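PDB 3D3Z: actibind from Aspergillus niger, which cleaves RNA as a T2-family ribonuclease, very probably without strict base specificity and with a preference for adenylic acid. Local coordinates for residues A19-L30 with I119-Y127; E64-I75 with W108-C118. All blocks are in the same frame, centred on the assembly; numbering follows the deposited sequence. Where two conformers were deposited one is given.

Two contacts, each holding a disulfide and one lying within the span of the other, join distant parts of the RNase T2 fold. From the N terminus the chain runs through 19-30 into strand 29-35 of the antiparallel sheet, and contact 1 joins this lead-in to the loop 119-127, closing 88 residues. Contact 2 falls wholly inside that span: 64-75, which follows strand 49-56, returns to 108-118 on helix 104-116 after 32 intervening residues. Contact 2 thus ties a long loop to the helix that bears E111 and H115, and contact 1 ties the loop after that helix to the lead-in of strand 29-35. They meet where I122 packs on W112, and E123 and P124 on R70.

Contact 1: residues A19-L30 with I119-Y127; sequences ASCCFNSPGGSL and INTIEPSCY
N120 and T121 face the 20-25 backbone with two short polar side chains, and the amide of N120 works at both ends. Its CG sits between the backbone N and the carbonyl carbon (chi1 73°), which turns the group onto the opposite loop. There ND2 donates to F23 O at 3.1 Å, the acceptor lying almost in the amide plane, while OD1 receives S25 N at 3.1 Å from well above its own carbonyl plane. Beside it the side chains of T121 and N24 cross at about a right angle. T121 OG1 gives its proton to N24 OD1 over 2.7 Å and accepts from the backbone N of A209; T121 CG2 meanwhile rests 3.4 Å from S20 O. A water also lies within bonding distance of buried N24 OD1 and of G27 O, and a second water lies between G27 N and N120 OD1.

A type I turn from S20 to F23 presents this edge, with S20 OG closing an ST turn on C22 N. From the turn the disulfide C21-C126, one of several cross-links in this T2 ribonuclease, reaches the 3-10 turn 124-126 with a chi3 of -77°; C126 is buried, C21 partly exposed.

Packing thins out at the solvent side, where A19, S20 and S125 are exposed and A19 CB comes no nearer than 4.1 Å to N120 ND2. Toward the sheet, L30 CD1 and I119 CD1 touch loosely at 4.3 Å, I119 also leaning on P55 and F139.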
loop_
_atom_site.group_PDB
_atom_site.type_symbol
_atom_site.label_atom_id
_atom_site.label_comp_id
_atom_site.label_asym_id
_atom_site.label_seq_id
_atom_site.Cartn_x
_atom_site.Cartn_y
_atom_site.Cartn_z
ATOM N N ALA A 19 20.265 5.539 -8.808
ATOM C CA ALA A 19 19.051 4.865 -9.257
ATOM C C ALA A 19 19.418 3.804 -10.297
ATOM O O ALA A 19 20.109 4.093 -11.271
ATOM C CB ALA A 19 18.083 5.866 -9.880
ATOM N N SER A 20 18.903 2.614 -10.084
ATOM C CA SER A 20 19.139 1.490 -10.973
ATOM C C SER A 20 18.040 0.515 -10.737
ATOM O O SER A 20 17.173 0.731 -9.891
ATOM C CB SER A 20 20.484 0.796 -10.680
ATOM O OG SER A 20 20.425 0.069 -9.462
ATOM N N CYS A 21 18.091 -0.597 -11.453
ATOM C CA CYS A 21 17.189 -1.675 -11.135
ATOM C C CYS A 21 17.275 -2.229 -9.715
ATOM O O CYS A 21 16.317 -2.891 -9.274
ATOM C CB CYS A 21 17.298 -2.809 -12.181
ATOM S SG CYS A 21 16.743 -2.313 -13.730
ATOM N N CYS A 22 18.390 -1.982 -8.999
ATOM C CA CYS A 22 18.557 -2.460 -7.653
ATOM C C CYS A 22 18.607 -1.335 -6.613
ATOM O O CYS A 22 19.116 -1.534 -5.484
ATOM C CB CYS A 22 19.797 -3.349 -7.534
ATOM S SG CYS A 22 19.541 -4.998 -8.316
ATOM N N PHE A 23 18.130 -0.158 -7.010
ATOM C CA PHE A 23 18.027 0.970 -6.072
ATOM C C PHE A 23 16.836 1.891 -6.353
ATOM O O PHE A 23 16.800 2.552 -7.378
ATOM C CB PHE A 23 19.322 1.798 -6.076
ATOM C CG PHE A 23 19.450 2.693 -4.864
ATOM C CD1 PHE A 23 19.533 2.139 -3.602
ATOM C CD2 PHE A 23 19.405 4.088 -4.998
ATOM C CE1 PHE A 23 19.635 2.960 -2.469
ATOM C CE2 PHE A 23 19.470 4.921 -3.873
ATOM C CZ PHE A 23 19.601 4.337 -2.615
ATOM N N ASN A 24 15.881 1.929 -5.427
ATOM C CA ASN A 24 14.696 2.774 -5.547
ATOM C C ASN A 24 15.020 4.244 -5.255
ATOM O O ASN A 24 15.391 4.605 -4.128
ATOM C CB ASN A 24 13.542 2.252 -4.646
ATOM C CG ASN A 24 12.900 0.972 -5.183
ATOM O OD1 ASN A 24 12.077 1.017 -6.123
ATOM N ND2 ASN A 24 13.257 -0.170 -4.583
ATOM N N SER A 25 14.944 5.046 -6.307
ATOM C CA SER A 25 15.319 6.441 -6.287
ATOM C C SER A 25 14.822 7.080 -7.547
ATOM O O SER A 25 14.967 6.510 -8.651
ATOM C CB SER A 25 16.840 6.588 -6.187
ATOM O OG SER A 25 17.250 7.940 -6.087
ATOM N N PRO A 26 14.246 8.296 -7.429
ATOM C CA PRO A 26 14.107 9.131 -6.216
ATOM C C PRO A 26 13.003 8.645 -5.255
ATOM O O PRO A 26 12.966 9.037 -4.098
ATOM C CB PRO A 26 13.811 10.535 -6.776
ATOM C CG PRO A 26 13.185 10.320 -8.093
ATOM C CD PRO A 26 13.668 8.935 -8.622
ATOM N N GLY A 27 12.149 7.753 -5.740
ATOM C CA GLY A 27 11.092 7.154 -4.925
ATOM C C GLY A 27 11.562 6.068 -3.984
ATOM O O GLY A 27 11.197 4.920 -4.136
ATOM N N GLY A 28 12.333 6.453 -2.973
ATOM C CA GLY A 28 12.917 5.525 -2.025
ATOM C C GLY A 28 12.106 5.260 -0.786
ATOM O O GLY A 28 12.445 4.363 -0.007
ATOM N N SER A 29 11.041 6.041 -0.580
ATOM C CA SER A 29 10.092 5.798 0.499
ATOM C C SER A 29 8.839 5.167 -0.110
ATOM O O SER A 29 8.129 5.801 -0.903
ATOM C CB SER A 29 9.740 7.091 1.283
ATOM O OG SER A 29 8.781 6.774 2.264
ATOM N N LEU A 30 8.604 3.911 0.237
ATOM C CA LEU A 30 7.498 3.147 -0.324
ATOM C C LEU A 30 6.401 3.047 0.724
ATOM O O LEU A 30 6.619 2.509 1.773
ATOM C CB LEU A 30 7.940 1.727 -0.742
ATOM C CG LEU A 30 8.623 1.538 -2.097
ATOM C CD1 LEU A 30 7.574 1.644 -3.203
ATOM C CD2 LEU A 30 9.686 2.478 -2.346
ATOM N N ILE A 119 7.573 3.701 -9.857
ATOM C CA ILE A 119 8.512 2.836 -9.139
ATOM C C ILE A 119 9.637 2.473 -10.155
ATOM O O ILE A 119 9.454 1.656 -11.081
ATOM C CB ILE A 119 7.788 1.633 -8.571
ATOM C CG1 ILE A 119 6.643 2.102 -7.654
ATOM C CG2 ILE A 119 8.761 0.702 -7.817
ATOM C CD1 ILE A 119 5.804 0.987 -7.051
ATOM N N ASN A 120 10.785 3.125 -10.007
ATOM C CA ASN A 120 11.836 2.988 -11.020
ATOM C C ASN A 120 12.345 1.557 -11.196
ATOM O O ASN A 120 12.733 1.178 -12.304
ATOM C CB ASN A 120 12.993 3.960 -10.747
ATOM C CG ASN A 120 13.820 3.530 -9.578
ATOM O OD1 ASN A 120 13.341 3.541 -8.464
ATOM N ND2 ASN A 120 15.039 3.069 -9.834
ATOM N N THR A 121 12.319 0.745 -10.133
ATOM C CA THR A 121 12.891 -0.599 -10.155
ATOM C C THR A 121 11.963 -1.679 -10.807
ATOM O O THR A 121 12.364 -2.838 -10.904
ATOM C CB THR A 121 13.276 -1.069 -8.752
ATOM O OG1 THR A 121 12.105 -1.023 -7.921
ATOM C CG2 THR A 121 14.422 -0.192 -8.135
ATOM N N ILE A 122 10.812 -1.236 -11.330
ATOM C CA ILE A 122 9.729 -2.080 -11.891
ATOM C C ILE A 122 9.755 -2.102 -13.419
ATOM O O ILE A 122 9.020 -2.826 -14.055
ATOM C CB ILE A 122 8.326 -1.511 -11.431
ATOM C CG1 ILE A 122 8.198 -1.623 -9.908
ATOM C CG2 ILE A 122 7.155 -2.190 -12.129
ATOM C CD1 ILE A 122 6.759 -1.661 -9.363
ATOM N N GLU A 123 10.566 -1.245 -14.003
ATOM C CA GLU A 123 10.533 -1.052 -15.435
ATOM C C GLU A 123 10.920 -2.358 -16.180
ATOM O O GLU A 123 11.605 -3.233 -15.619
ATOM C CB GLU A 123 11.417 0.145 -15.820
ATOM C CG GLU A 123 10.933 1.458 -15.176
ATOM C CD GLU A 123 11.955 2.570 -15.205
ATOM O OE1 GLU A 123 12.913 2.496 -16.008
ATOM O OE2 GLU A 123 11.795 3.534 -14.411
ATOM N N PRO A 124 10.406 -2.532 -17.408
ATOM C CA PRO A 124 10.695 -3.726 -18.204
ATOM C C PRO A 124 12.194 -4.078 -18.375
ATOM O O PRO A 124 12.545 -5.252 -18.415
ATOM C CB PRO A 124 10.039 -3.407 -19.553
ATOM C CG PRO A 124 9.041 -2.366 -19.267
ATOM C CD PRO A 124 9.494 -1.598 -18.099
ATOM N N SER A 125 13.030 -3.042 -18.443
ATOM C CA SER A 125 14.473 -3.190 -18.502
ATOM C C SER A 125 15.118 -3.843 -17.281
ATOM O O SER A 125 16.303 -4.117 -17.333
ATOM C CB SER A 125 15.103 -1.814 -18.750
ATOM O OG SER A 125 14.645 -0.846 -17.803
ATOM N N CYS A 126 14.344 -4.067 -16.197
ATOM C CA CYS A 126 14.778 -4.760 -14.973
ATOM C C CYS A 126 14.397 -6.238 -14.973
ATOM O O CYS A 126 14.532 -6.926 -13.947
ATOM C CB CYS A 126 14.185 -4.077 -13.723
ATOM S SG CYS A 126 14.676 -2.319 -13.624
ATOM N N TYR A 127 13.875 -6.704 -16.110
ATOM C CA TYR A 127 13.446 -8.090 -16.272
ATOM C C TYR A 127 14.401 -8.915 -17.172
ATOM O O TYR A 127 14.895 -8.404 -18.158
ATOM C CB TYR A 127 12.041 -8.128 -16.910
ATOM C CG TYR A 127 10.976 -7.818 -15.880
ATOM C CD1 TYR A 127 10.754 -6.502 -15.440
ATOM C CD2 TYR A 127 10.284 -8.831 -15.259
ATOM C CE1 TYR A 127 9.806 -6.220 -14.472
ATOM C CE2 TYR A 127 9.345 -8.571 -14.307
ATOM C CZ TYR A 127 9.103 -7.274 -13.884
ATOM O OH TYR A 127 8.144 -7.040 -12.922
HETATM O O HOH W 1 10.665 3.615 -6.592
HETATM O O HOH W 2 11.592 5.780 -7.908
#

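Contact 2: residues E64-I75 with W108-C118. With NAG (2-acetamido-2-deoxy-beta-D-glucopyranose), chain B; D3Z (1-(5-deoxy-beta-L-xylofuranosyl)pyrimidine-2,4(1H,3H)-dione), chain E; PO4 (phosphate ion), chain D.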
loop_
_atom_site.group_PDB
_atom_site.type_symbol
_atom_site.label_atom_id
_atom_site.label_comp_id
_atom_site.label_asym_id
_atom_site.label_seq_id
_atom_site.Cartn_x
_atom_site.Cartn_y
_atom_site.Cartn_z
ATOM N N GLU A 64 4.012 11.527 -9.869
ATOM C CA GLU A 64 2.820 10.799 -10.240
ATOM C C GLU A 64 2.761 10.738 -11.756
ATOM O O GLU A 64 3.235 11.649 -12.434
ATOM C CB GLU A 64 1.593 11.520 -9.669
ATOM C CG GLU A 64 1.511 13.015 -9.998
ATOM C CD GLU A 64 0.293 13.655 -9.330
ATOM O OE1 GLU A 64 0.390 14.003 -8.142
ATOM O OE2 GLU A 64 -0.764 13.734 -9.956
ATOM N N TYR A 65 2.159 9.678 -12.277
ATOM C CA TYR A 65 1.913 9.534 -13.713
ATOM C C TYR A 65 3.222 9.630 -14.487
ATOM O O TYR A 65 3.398 10.482 -15.360
ATOM C CB TYR A 65 0.879 10.549 -14.182
ATOM C CG TYR A 65 -0.495 10.361 -13.517
ATOM C CD1 TYR A 65 -1.308 9.304 -13.862
ATOM C CD2 TYR A 65 -0.952 11.243 -12.539
ATOM C CE1 TYR A 65 -2.549 9.133 -13.286
ATOM C CE2 TYR A 65 -2.196 11.049 -11.899
ATOM C CZ TYR A 65 -2.991 10.023 -12.298
ATOM O OH TYR A 65 -4.229 9.817 -11.696
ATOM N N CYS A 66 4.160 8.766 -14.119
ATOM C CA CYS A 66 5.583 8.929 -14.561
ATOM C C CYS A 66 5.871 8.316 -15.941
ATOM O O CYS A 66 6.917 8.574 -16.540
ATOM C CB CYS A 66 6.548 8.332 -13.548
ATOM S SG CYS A 66 6.668 9.094 -11.919
ATOM N N ASP A 67 4.947 7.545 -16.488
ATOM C CA ASP A 67 5.177 6.979 -17.831
ATOM C C ASP A 67 3.915 6.679 -18.568
ATOM O O ASP A 67 3.337 5.603 -18.433
ATOM C CB ASP A 67 6.032 5.728 -17.750
ATOM C CG ASP A 67 6.470 5.198 -19.119
ATOM O OD1 ASP A 67 6.048 5.716 -20.189
ATOM O OD2 ASP A 67 7.256 4.227 -19.093
ATOM N N GLU A 68 3.556 7.622 -19.423
ATOM C CA GLU A 68 2.352 7.559 -20.187
ATOM C C GLU A 68 2.326 6.367 -21.132
ATOM O O GLU A 68 1.263 5.847 -21.437
ATOM C CB GLU A 68 2.192 8.850 -20.981
ATOM C CG GLU A 68 0.866 8.932 -21.686
ATOM C CD GLU A 68 0.663 10.240 -22.424
ATOM O OE1 GLU A 68 1.593 11.120 -22.386
ATOM O OE2 GLU A 68 -0.435 10.362 -23.050
ATOM N N SER A 69 3.491 5.913 -21.546
ATOM C CA SER A 69 3.591 4.787 -22.443
ATOM C C SER A 69 3.292 3.437 -21.785
ATOM O O SER A 69 3.173 2.460 -22.448
ATOM C CB SER A 69 4.977 4.750 -23.078
ATOM O OG SER A 69 5.906 4.217 -22.199
ATOM N N ARG A 70 3.228 3.436 -20.465
ATOM C CA ARG A 70 2.914 2.276 -19.690
ATOM C C ARG A 70 1.683 2.496 -18.813
ATOM O O ARG A 70 1.604 1.918 -17.794
ATOM C CB ARG A 70 4.106 1.808 -18.825
ATOM C CG ARG A 70 5.273 1.180 -19.639
ATOM C CD ARG A 70 6.314 0.575 -18.754
ATOM N NE ARG A 70 6.836 1.548 -17.840
ATOM C CZ ARG A 70 6.889 1.425 -16.522
ATOM N NH1 ARG A 70 6.505 0.323 -15.899
ATOM N NH2 ARG A 70 7.391 2.432 -15.844
ATOM N N GLU A 71 0.770 3.336 -19.250
ATOM C CA GLU A 71 -0.538 3.504 -18.610
ATOM C C GLU A 71 -1.584 2.692 -19.337
ATOM O O GLU A 71 -1.577 2.601 -20.553
ATOM C CB GLU A 71 -0.947 4.969 -18.577
ATOM C CG GLU A 71 -0.156 5.810 -17.608
ATOM C CD GLU A 71 -0.631 7.260 -17.660
ATOM O OE1 GLU A 71 -1.779 7.480 -18.073
ATOM O OE2 GLU A 71 0.146 8.171 -17.360
ATOM N N TYR A 72 -2.465 2.057 -18.570
ATOM C CA TYR A 72 -3.363 1.057 -19.082
ATOM C C TYR A 72 -4.767 1.304 -18.605
ATOM O O TYR A 72 -4.993 1.935 -17.555
ATOM C CB TYR A 72 -2.891 -0.343 -18.638
ATOM C CG TYR A 72 -1.509 -0.626 -19.202
ATOM C CD1 TYR A 72 -1.331 -0.761 -20.581
ATOM C CD2 TYR A 72 -0.397 -0.713 -18.388
ATOM C CE1 TYR A 72 -0.086 -0.989 -21.134
ATOM C CE2 TYR A 72 0.868 -0.936 -18.929
ATOM C CZ TYR A 72 1.010 -1.069 -20.309
ATOM O OH TYR A 72 2.262 -1.285 -20.856
ATOM N N SER A 73 -5.695 0.810 -19.407
ATOM C CA SER A 73 -7.110 0.842 -19.088
ATOM C C SER A 73 -7.693 -0.549 -19.136
ATOM O O SER A 73 -8.880 -0.740 -19.382
ATOM C CB SER A 73 -7.824 1.817 -20.036
ATOM O OG SER A 73 -7.814 1.338 -21.371
ATOM N N ASN A 74 -6.855 -1.543 -18.883
ATOM C CA ASN A 74 -7.270 -2.919 -18.935
ATOM C C ASN A 74 -6.589 -3.825 -17.937
ATOM O O ASN A 74 -6.172 -4.951 -18.278
ATOM C CB ASN A 74 -7.059 -3.474 -20.352
ATOM C CG ASN A 74 -5.576 -3.459 -20.785
ATOM O OD1 ASN A 74 -4.710 -2.819 -20.157
ATOM N ND2 ASN A 74 -5.285 -4.240 -21.826
ATOM N N ILE A 75 -6.486 -3.363 -16.690
ATOM C CA ILE A 75 -5.806 -4.148 -15.654
ATOM C C ILE A 75 -6.355 -5.527 -15.461
ATOM O O ILE A 75 -5.582 -6.494 -15.330
ATOM C CB ILE A 75 -5.793 -3.359 -14.263
ATOM C CG1 ILE A 75 -5.060 -2.009 -14.363
ATOM C CG2 ILE A 75 -5.252 -4.246 -13.141
ATOM C CD1 ILE A 75 -3.581 -2.009 -14.870
ATOM N N TRP A 108 -8.005 0.306 -9.870
ATOM C CA TRP A 108 -6.720 -0.386 -10.137
ATOM C C TRP A 108 -5.900 0.291 -11.245
ATOM O O TRP A 108 -4.678 0.494 -11.136
ATOM C CB TRP A 108 -6.973 -1.864 -10.419
ATOM C CG TRP A 108 -7.712 -2.572 -9.373
ATOM C CD1 TRP A 108 -7.699 -2.301 -8.010
ATOM C CD2 TRP A 108 -8.514 -3.752 -9.532
ATOM N NE1 TRP A 108 -8.490 -3.217 -7.341
ATOM C CE2 TRP A 108 -8.977 -4.124 -8.244
ATOM C CE3 TRP A 108 -8.876 -4.540 -10.641
ATOM C CZ2 TRP A 108 -9.799 -5.187 -8.047
ATOM C CZ3 TRP A 108 -9.718 -5.625 -10.436
ATOM C CH2 TRP A 108 -10.151 -5.949 -9.145
ATOM N N GLU A 109 -6.601 0.694 -12.315
ATOM C CA GLU A 109 -5.975 1.572 -13.332
ATOM C C GLU A 109 -5.341 2.765 -12.679
ATOM O O GLU A 109 -4.175 3.115 -12.933
ATOM C CB GLU A 109 -6.995 2.049 -14.357
ATOM C CG GLU A 109 -7.464 0.972 -15.332
ATOM C CD GLU A 109 -8.673 1.418 -16.143
ATOM O OE1 GLU A 109 -8.889 2.634 -16.166
ATOM O OE2 GLU A 109 -9.394 0.559 -16.718
ATOM N N HIS A 110 -6.115 3.460 -11.859
ATOM C CA HIS A 110 -5.606 4.672 -11.172
ATOM C C HIS A 110 -4.332 4.421 -10.383
ATOM O O HIS A 110 -3.329 5.141 -10.506
ATOM C CB HIS A 110 -6.700 5.287 -10.278
ATOM C CG HIS A 110 -6.221 6.444 -9.456
ATOM N ND1 HIS A 110 -5.968 7.681 -10.000
ATOM C CD2 HIS A 110 -5.920 6.541 -8.138
ATOM C CE1 HIS A 110 -5.505 8.488 -9.064
ATOM N NE2 HIS A 110 -5.497 7.833 -7.915
ATOM N N GLU A 111 -4.349 3.385 -9.549
ATOM C CA GLU A 111 -3.181 3.099 -8.761
ATOM C C GLU A 111 -1.923 2.750 -9.582
ATOM O O GLU A 111 -0.844 3.286 -9.313
ATOM C CB GLU A 111 -3.477 2.028 -7.738
ATOM C CG GLU A 111 -4.458 2.570 -6.616
ATOM C CD GLU A 111 -3.949 3.797 -5.868
ATOM O OE1 GLU A 111 -2.757 3.770 -5.518
ATOM O OE2 GLU A 111 -4.731 4.760 -5.621
ATOM N N TRP A 112 -2.069 1.878 -10.562
ATOM C CA TRP A 112 -0.942 1.492 -11.452
ATOM C C TRP A 112 -0.457 2.753 -12.196
ATOM O O TRP A 112 0.746 3.095 -12.196
ATOM C CB TRP A 112 -1.348 0.334 -12.471
ATOM C CG TRP A 112 -0.285 0.292 -13.490
ATOM C CD1 TRP A 112 -0.319 0.815 -14.751
ATOM C CD2 TRP A 112 1.073 -0.110 -13.263
ATOM N NE1 TRP A 112 0.913 0.690 -15.349
ATOM C CE2 TRP A 112 1.802 0.172 -14.433
ATOM C CE3 TRP A 112 1.739 -0.678 -12.172
ATOM C CZ2 TRP A 112 3.164 -0.111 -14.552
ATOM C CZ3 TRP A 112 3.099 -0.913 -12.277
ATOM C CH2 TRP A 112 3.788 -0.638 -13.459
ATOM N N ASN A 113 -1.381 3.402 -12.907
ATOM C CA ASN A 113 -1.020 4.575 -13.737
ATOM C C ASN A 113 -0.393 5.695 -12.975
ATOM O O ASN A 113 0.572 6.287 -13.431
ATOM C CB ASN A 113 -2.225 5.104 -14.548
ATOM C CG ASN A 113 -2.768 4.065 -15.508
ATOM O OD1 ASN A 113 -2.070 3.089 -15.853
ATOM N ND2 ASN A 113 -4.027 4.239 -15.929
ATOM N N LYS A 114 -0.961 6.040 -11.839
ATOM C CA LYS A 114 -0.453 7.162 -11.032
ATOM C C LYS A 114 0.827 6.836 -10.313
ATOM O O LYS A 114 1.776 7.624 -10.301
ATOM C CB LYS A 114 -1.505 7.570 -9.965
ATOM C CG LYS A 114 -1.077 8.753 -9.096
ATOM C CD LYS A 114 -2.249 9.413 -8.348
ATOM C CE LYS A 114 -1.781 10.702 -7.649
ATOM N NZ LYS A 114 -2.777 11.197 -6.669
ATOM N N HIS A 115 0.836 5.699 -9.641
ATOM C CA HIS A 115 1.919 5.343 -8.731
ATOM C C HIS A 115 2.865 4.179 -9.158
ATOM O O HIS A 115 4.077 4.283 -8.984
ATOM C CB HIS A 115 1.321 4.980 -7.371
ATOM C CG HIS A 115 0.709 6.143 -6.634
ATOM N ND1 HIS A 115 1.451 7.237 -6.203
ATOM C CD2 HIS A 115 -0.564 6.365 -6.225
ATOM C CE1 HIS A 115 0.649 8.069 -5.551
ATOM N NE2 HIS A 115 -0.584 7.574 -5.573
ATOM N N GLY A 116 2.315 3.078 -9.658
ATOM C CA GLY A 116 3.126 1.929 -10.155
ATOM C C GLY A 116 4.157 2.378 -11.201
ATOM O O GLY A 116 5.297 1.909 -11.186
ATOM N N THR A 117 3.763 3.312 -12.082
ATOM C CA THR A 117 4.623 3.798 -13.169
ATOM C C THR A 117 5.780 4.630 -12.662
ATOM O O THR A 117 6.738 4.869 -13.433
ATOM C CB THR A 117 3.873 4.650 -14.282
ATOM O OG1 THR A 117 3.344 5.825 -13.702
ATOM C CG2 THR A 117 2.766 3.883 -14.950
ATOM N N CYS A 118 5.714 5.013 -11.379
ATOM C CA CYS A 118 6.736 5.825 -10.737
ATOM C C CYS A 118 7.733 5.017 -9.902
ATOM O O CYS A 118 8.621 5.593 -9.273
ATOM C CB CYS A 118 6.029 6.926 -9.890
ATOM S SG CYS A 118 5.155 8.140 -10.882
HETATM C C1 NAG B . -3.976 -4.096 -22.436
HETATM C C2 NAG B . -3.692 -5.304 -23.362
HETATM C C3 NAG B . -2.340 -5.113 -24.038
HETATM C C4 NAG B . -2.236 -3.753 -24.670
HETATM C C5 NAG B . -2.539 -2.665 -23.626
HETATM C C6 NAG B . -2.401 -1.240 -24.158
HETATM C C7 NAG B . -4.647 -7.430 -22.603
HETATM C C8 NAG B . -4.487 -8.753 -21.905
HETATM N N2 NAG B . -3.638 -6.552 -22.626
HETATM O O3 NAG B . -2.108 -6.156 -24.972
HETATM O O4 NAG B . -0.912 -3.687 -25.148
HETATM O O5 NAG B . -3.852 -2.880 -23.129
HETATM O O6 NAG B . -3.205 -1.079 -25.304
HETATM O O7 NAG B . -5.731 -7.182 -23.120
HETATM N N1 D3Z E . -11.360 5.584 -3.687
HETATM C C2 D3Z E . -11.797 4.557 -4.546
HETATM N N3 D3Z E . -12.063 3.354 -4.046
HETATM C C4 D3Z E . -11.915 3.081 -2.749
HETATM C C5 D3Z E . -11.489 4.075 -1.909
HETATM C C6 D3Z E . -11.209 5.346 -2.394
HETATM O O2 D3Z E . -11.948 4.750 -5.770
HETATM O O4 D3Z E . -12.169 1.959 -2.263
HETATM C "C1'" D3Z E . -11.052 6.895 -4.201
HETATM C "C2'" D3Z E . -10.699 6.690 -5.659
HETATM O "O2'" D3Z E . -11.715 7.271 -6.496
HETATM C "C3'" D3Z E . -9.307 7.270 -5.836
HETATM C "C4'" D3Z E . -8.889 7.833 -4.489
HETATM O "O3'" D3Z E . -8.388 6.260 -6.221
HETATM O "O4'" D3Z E . -9.895 7.433 -3.538
HETATM C "C5'" D3Z E . -7.501 7.317 -4.129
HETATM P P PO4 D . -3.989 8.112 -4.503
HETATM O O1 PO4 D . -2.747 8.983 -4.747
HETATM O O2 PO4 D . -4.423 8.402 -3.094
HETATM O O3 PO4 D . -3.645 6.661 -4.761
HETATM O O4 PO4 D . -4.932 8.581 -5.579
HETATM O O HOH W 3 -6.427 8.183 -12.811
HETATM O O HOH W 4 7.101 1.228 -13.054
#
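The ring of Y65 lies with one face over the backbone of K114, whose CA stands 3.8 Å from the ring centroid and 18° off its normal in a CH-pi contact. Y65 N fixes the approach by donating to K114 O at 2.9 Å. The Y65 and H110 side chains cross at about a right angle, and a water joins Y65 OH to H110 ND1.

N113 OD1 accepts from Y72 N at 2.9 Å while ND2 donates to Y72 O at 3.0 Å, so two bonds to one residue fix the amide's rotation. Next to it Y72 and W112 run side by side, their planes 25° apart but slid until the rings barely overlap. W112 NE1 aims almost straight down the carbonyl of R70, 2.8 Å from O, and the R70 guanidinium stands steeply against the indole with NH1 near CZ2.

Helix 104-116 carries E111 and H115, predicted active-site residues of this T2-family enzyme, and H110 and E111 line the pocket of the bound uracil nucleoside analogue. K114, with CG anti to the backbone N (chi1 -179°) and an extended chain, carries NZ to a bound phosphate, 2.9 Å from O1; H115 NE2 and H110 NE2 donate to the same ion, whose position is consistent with a site for the RNA phosphate. CG of K114 also lies over the centre of the H115 ring.

The C66-C118 disulfide joins the loop to the chain just past G116. I75 CD1 meets W112 CB at 4.0 Å, I75 following N74, whose ND2 is bonded to C1 of an N-acetylglucosamine.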